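Local atomic coordinates of type II restriction enzyme MUNI (Mycoplasma, PDB entry 1D02), a protein that recognises the double-stranded DNA sequence 5'-CAATTG-3' as a homodimer and cleaves it after the first C, leaving 5'-phosphate ends. Residues L10-L15 with V190-N194. The protein carries 1 engineered substitution. Sequence-based numbering, arbitrary orientation.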
ATOM      1  N   LEU D  10      21.156  21.122 -12.250  1.00  7.97           N
ATOM      2  CA  LEU D  10      20.557  20.357 -13.324  1.00  8.64           C
ATOM      3  C   LEU D  10      20.653  21.119 -14.658  1.00  9.13           C
ATOM      4  O   LEU D  10      20.927  22.324 -14.673  1.00 10.12           O
ATOM      5  CB  LEU D  10      19.099  20.043 -12.935  1.00  8.67           C
ATOM      6  CG  LEU D  10      18.944  19.195 -11.670  1.00  9.76           C
ATOM      7  CD1 LEU D  10      17.460  18.793 -11.482  1.00  7.78           C
ATOM      8  CD2 LEU D  10      19.763  17.930 -11.821  1.00  7.98           C
ATOM      9  N   ASN D  11      20.440  20.412 -15.769  1.00  9.47           N
ATOM     10  CA  ASN D  11      20.546  21.027 -17.095  1.00  8.22           C
ATOM     11  C   ASN D  11      19.212  21.571 -17.549  1.00  8.72           C
ATOM     12  O   ASN D  11      18.550  20.989 -18.419  1.00  8.23           O
ATOM     13  CB  ASN D  11      21.051  19.986 -18.084  1.00  8.66           C
ATOM     14  CG  ASN D  11      21.525  20.596 -19.393  1.00  8.04           C
ATOM     15  OD1 ASN D  11      21.143  21.716 -19.749  1.00  9.17           O
ATOM     16  ND2 ASN D  11      22.321  19.841 -20.136  1.00  7.69           N
ATOM     17  N   TRP D  12      18.833  22.703 -16.970  1.00  8.72           N
ATOM     18  CA  TRP D  12      17.569  23.322 -17.273  1.00  9.15           C
ATOM     19  C   TRP D  12      17.471  23.756 -18.736  1.00  9.60           C
ATOM     20  O   TRP D  12      16.374  23.776 -19.291  1.00  7.69           O
ATOM     21  CB  TRP D  12      17.346  24.501 -16.326  1.00  8.37           C
ATOM     22  CG  TRP D  12      17.262  24.053 -14.879  1.00  9.76           C
ATOM     23  CD1 TRP D  12      18.266  24.102 -13.932  1.00 10.34           C
ATOM     24  CD2 TRP D  12      16.131  23.438 -14.228  1.00 10.72           C
ATOM     25  NE1 TRP D  12      17.825  23.559 -12.742  1.00 10.95           N
ATOM     26  CE2 TRP D  12      16.521  23.148 -12.890  1.00  9.67           C
ATOM     27  CE3 TRP D  12      14.830  23.101 -14.643  1.00 11.11           C
ATOM     28  CZ2 TRP D  12      15.657  22.545 -11.968  1.00 11.24           C
ATOM     29  CZ3 TRP D  12      13.964  22.494 -13.726  1.00 12.09           C
ATOM     30  CH2 TRP D  12      14.383  22.226 -12.399  1.00 11.93           C
ATOM     31  N   GLN D  13      18.602  24.099 -19.356  1.00  8.51           N
ATOM     32  CA  GLN D  13      18.565  24.517 -20.758  1.00  8.83           C
ATOM     33  C   GLN D  13      18.169  23.354 -21.669  1.00  8.64           C
ATOM     34  O   GLN D  13      17.434  23.557 -22.646  1.00  9.90           O
ATOM     35  CB  GLN D  13      19.919  25.083 -21.203  1.00  8.09           C
ATOM     36  CG  GLN D  13      20.329  26.358 -20.439  1.00  7.78           C
ATOM     37  CD  GLN D  13      21.344  26.065 -19.340  1.00  8.76           C
ATOM     38  OE1 GLN D  13      21.259  25.030 -18.658  1.00  8.16           O
ATOM     39  NE2 GLN D  13      22.317  26.981 -19.159  1.00  7.69           N
ATOM     40  N   ALA D  14      18.638  22.144 -21.357  1.00  9.06           N
ATOM     41  CA  ALA D  14      18.296  20.987 -22.179  1.00  9.45           C
ATOM     42  C   ALA D  14      16.804  20.713 -22.044  1.00  9.04           C
ATOM     43  O   ALA D  14      16.163  20.374 -23.028  1.00  7.92           O
ATOM     44  CB  ALA D  14      19.078  19.754 -21.767  1.00  8.68           C
ATOM     45  N   LEU D  15      16.258  20.865 -20.836  1.00  9.83           N
ATOM     46  CA  LEU D  15      14.815  20.648 -20.643  1.00 10.52           C
ATOM     47  C   LEU D  15      14.003  21.717 -21.399  1.00 11.24           C
ATOM     48  O   LEU D  15      12.952  21.416 -22.017  1.00  9.59           O
ATOM     49  CB  LEU D  15      14.462  20.677 -19.147  1.00 11.41           C
ATOM     50  CG  LEU D  15      12.964  20.552 -18.814  1.00 10.62           C
ATOM     51  CD1 LEU D  15      12.411  19.244 -19.413  1.00  9.46           C
ATOM     52  CD2 LEU D  15      12.738  20.550 -17.324  1.00  9.19           C
ATOM     53  N   VAL D 190      10.373  18.346 -12.464  1.00  7.69           N
ATOM     54  CA  VAL D 190      11.786  18.374 -12.085  1.00  7.69           C
ATOM     55  C   VAL D 190      12.015  19.284 -10.872  1.00  8.16           C
ATOM     56  O   VAL D 190      12.825  18.956  -9.986  1.00  8.14           O
ATOM     57  CB  VAL D 190      12.706  18.811 -13.287  1.00  7.69           C
ATOM     58  CG1 VAL D 190      14.174  18.797 -12.848  1.00  8.12           C
ATOM     59  CG2 VAL D 190      12.543  17.834 -14.471  1.00  7.69           C
ATOM     60  N   GLN D 191      11.291  20.400 -10.789  1.00  9.08           N
ATOM     61  CA  GLN D 191      11.464  21.302  -9.649  1.00  8.97           C
ATOM     62  C   GLN D 191      11.131  20.577  -8.349  1.00  9.09           C
ATOM     63  O   GLN D 191      11.779  20.810  -7.330  1.00  8.33           O
ATOM     64  CB  GLN D 191      10.599  22.559  -9.788  1.00 11.04           C
ATOM     65  CG  GLN D 191      11.083  23.487 -10.903  1.00 15.63           C
ATOM     66  CD  GLN D 191      10.190  24.699 -11.095  1.00 18.47           C
ATOM     67  OE1 GLN D 191       8.952  24.554 -11.026  1.00 19.96           O
ATOM     68  NE2 GLN D 191      10.732  25.804 -11.348  1.00 23.85           N
ATOM     69  N   HIS D 192      10.143  19.682  -8.369  1.00  8.51           N
ATOM     70  CA  HIS D 192       9.814  18.957  -7.139  1.00  8.87           C
ATOM     71  C   HIS D 192      11.025  18.130  -6.710  1.00  7.86           C
ATOM     72  O   HIS D 192      11.440  18.173  -5.551  1.00  7.69           O
ATOM     73  CB  HIS D 192       8.607  18.038  -7.346  1.00  8.26           C
ATOM     74  CG  HIS D 192       8.136  17.377  -6.085  1.00 10.18           C
ATOM     75  ND1 HIS D 192       8.728  16.245  -5.567  1.00 11.18           N
ATOM     76  CD2 HIS D 192       7.172  17.737  -5.201  1.00  7.69           C
ATOM     77  CE1 HIS D 192       8.154  15.940  -4.415  1.00  7.69           C
ATOM     78  NE2 HIS D 192       7.211  16.833  -4.170  1.00 11.89           N
ATOM     79  N   PHE D 193      11.577  17.357  -7.639  1.00  7.69           N
ATOM     80  CA  PHE D 193      12.756  16.545  -7.345  1.00  8.21           C
ATOM     81  C   PHE D 193      13.922  17.449  -6.897  1.00  7.96           C
ATOM     82  O   PHE D 193      14.544  17.225  -5.866  1.00  9.20           O
ATOM     83  CB  PHE D 193      13.198  15.793  -8.607  1.00  7.99           C
ATOM     84  CG  PHE D 193      14.564  15.168  -8.491  1.00  8.29           C
ATOM     85  CD1 PHE D 193      14.759  14.012  -7.744  1.00  8.55           C
ATOM     86  CD2 PHE D 193      15.663  15.755  -9.132  1.00  8.98           C
ATOM     87  CE1 PHE D 193      16.036  13.439  -7.632  1.00  9.10           C
ATOM     88  CE2 PHE D 193      16.937  15.198  -9.030  1.00  8.18           C
ATOM     89  CZ  PHE D 193      17.126  14.032  -8.276  1.00  9.43           C
ATOM     90  N   ASN D 194      14.187  18.488  -7.678  1.00  8.05           N
ATOM     91  CA  ASN D 194      15.301  19.393  -7.400  1.00  7.86           C
ATOM     92  C   ASN D 194      15.271  20.036  -6.015  1.00  7.94           C
ATOM     93  O   ASN D 194      16.284  20.062  -5.299  1.00  8.73           O
ATOM     94  CB  ASN D 194      15.322  20.493  -8.465  1.00  8.22           C
ATOM     95  CG  ASN D 194      16.574  21.310  -8.433  1.00 10.01           C
ATOM     96  OD1 ASN D 194      16.519  22.548  -8.349  1.00 13.19           O
ATOM     97  ND2 ASN D 194      17.720  20.646  -8.499  1.00  7.69           N
TER
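V190 is the meeting point of three side chains from residues 10-15, and its two methyls divide them. CG1, anti to the backbone N (chi1 -179°), lies 3.6 Å from L10 CD1 and 3.5 Å from W12 CH2, whereas CG2 meets L15 CD2 tip to tip at 3.9 Å. The same L10 CD1 also reaches the edge of the F193 ring, near its plane, 4.2 Å from F193 CD2. The benzo end of the W12 indole also brings CH2 to 3.8 Å from Q191 CG, the two side chains crossing at about a right angle. L10 CB rests on one indole face, toward its rim, and the N194 amide group stands at the ring edge, its plane turned 77° from the indole.

N11 is the N-cap of helix 12-21: its OD1 accepts from A14 N at 3.0 Å, the donor above the carbonyl plane, while N11 ND2 bonds to E36 O.

V30 and V34 of helix 27-34 pack against both L15 and V190, joining the N-terminal helices to helix 186-197 in this PDDEXK-clan endonuclease, about 18 Å from the nearest DNA atom. With no hydrogen bond across it, this structural contact depends on methyl and ring packing.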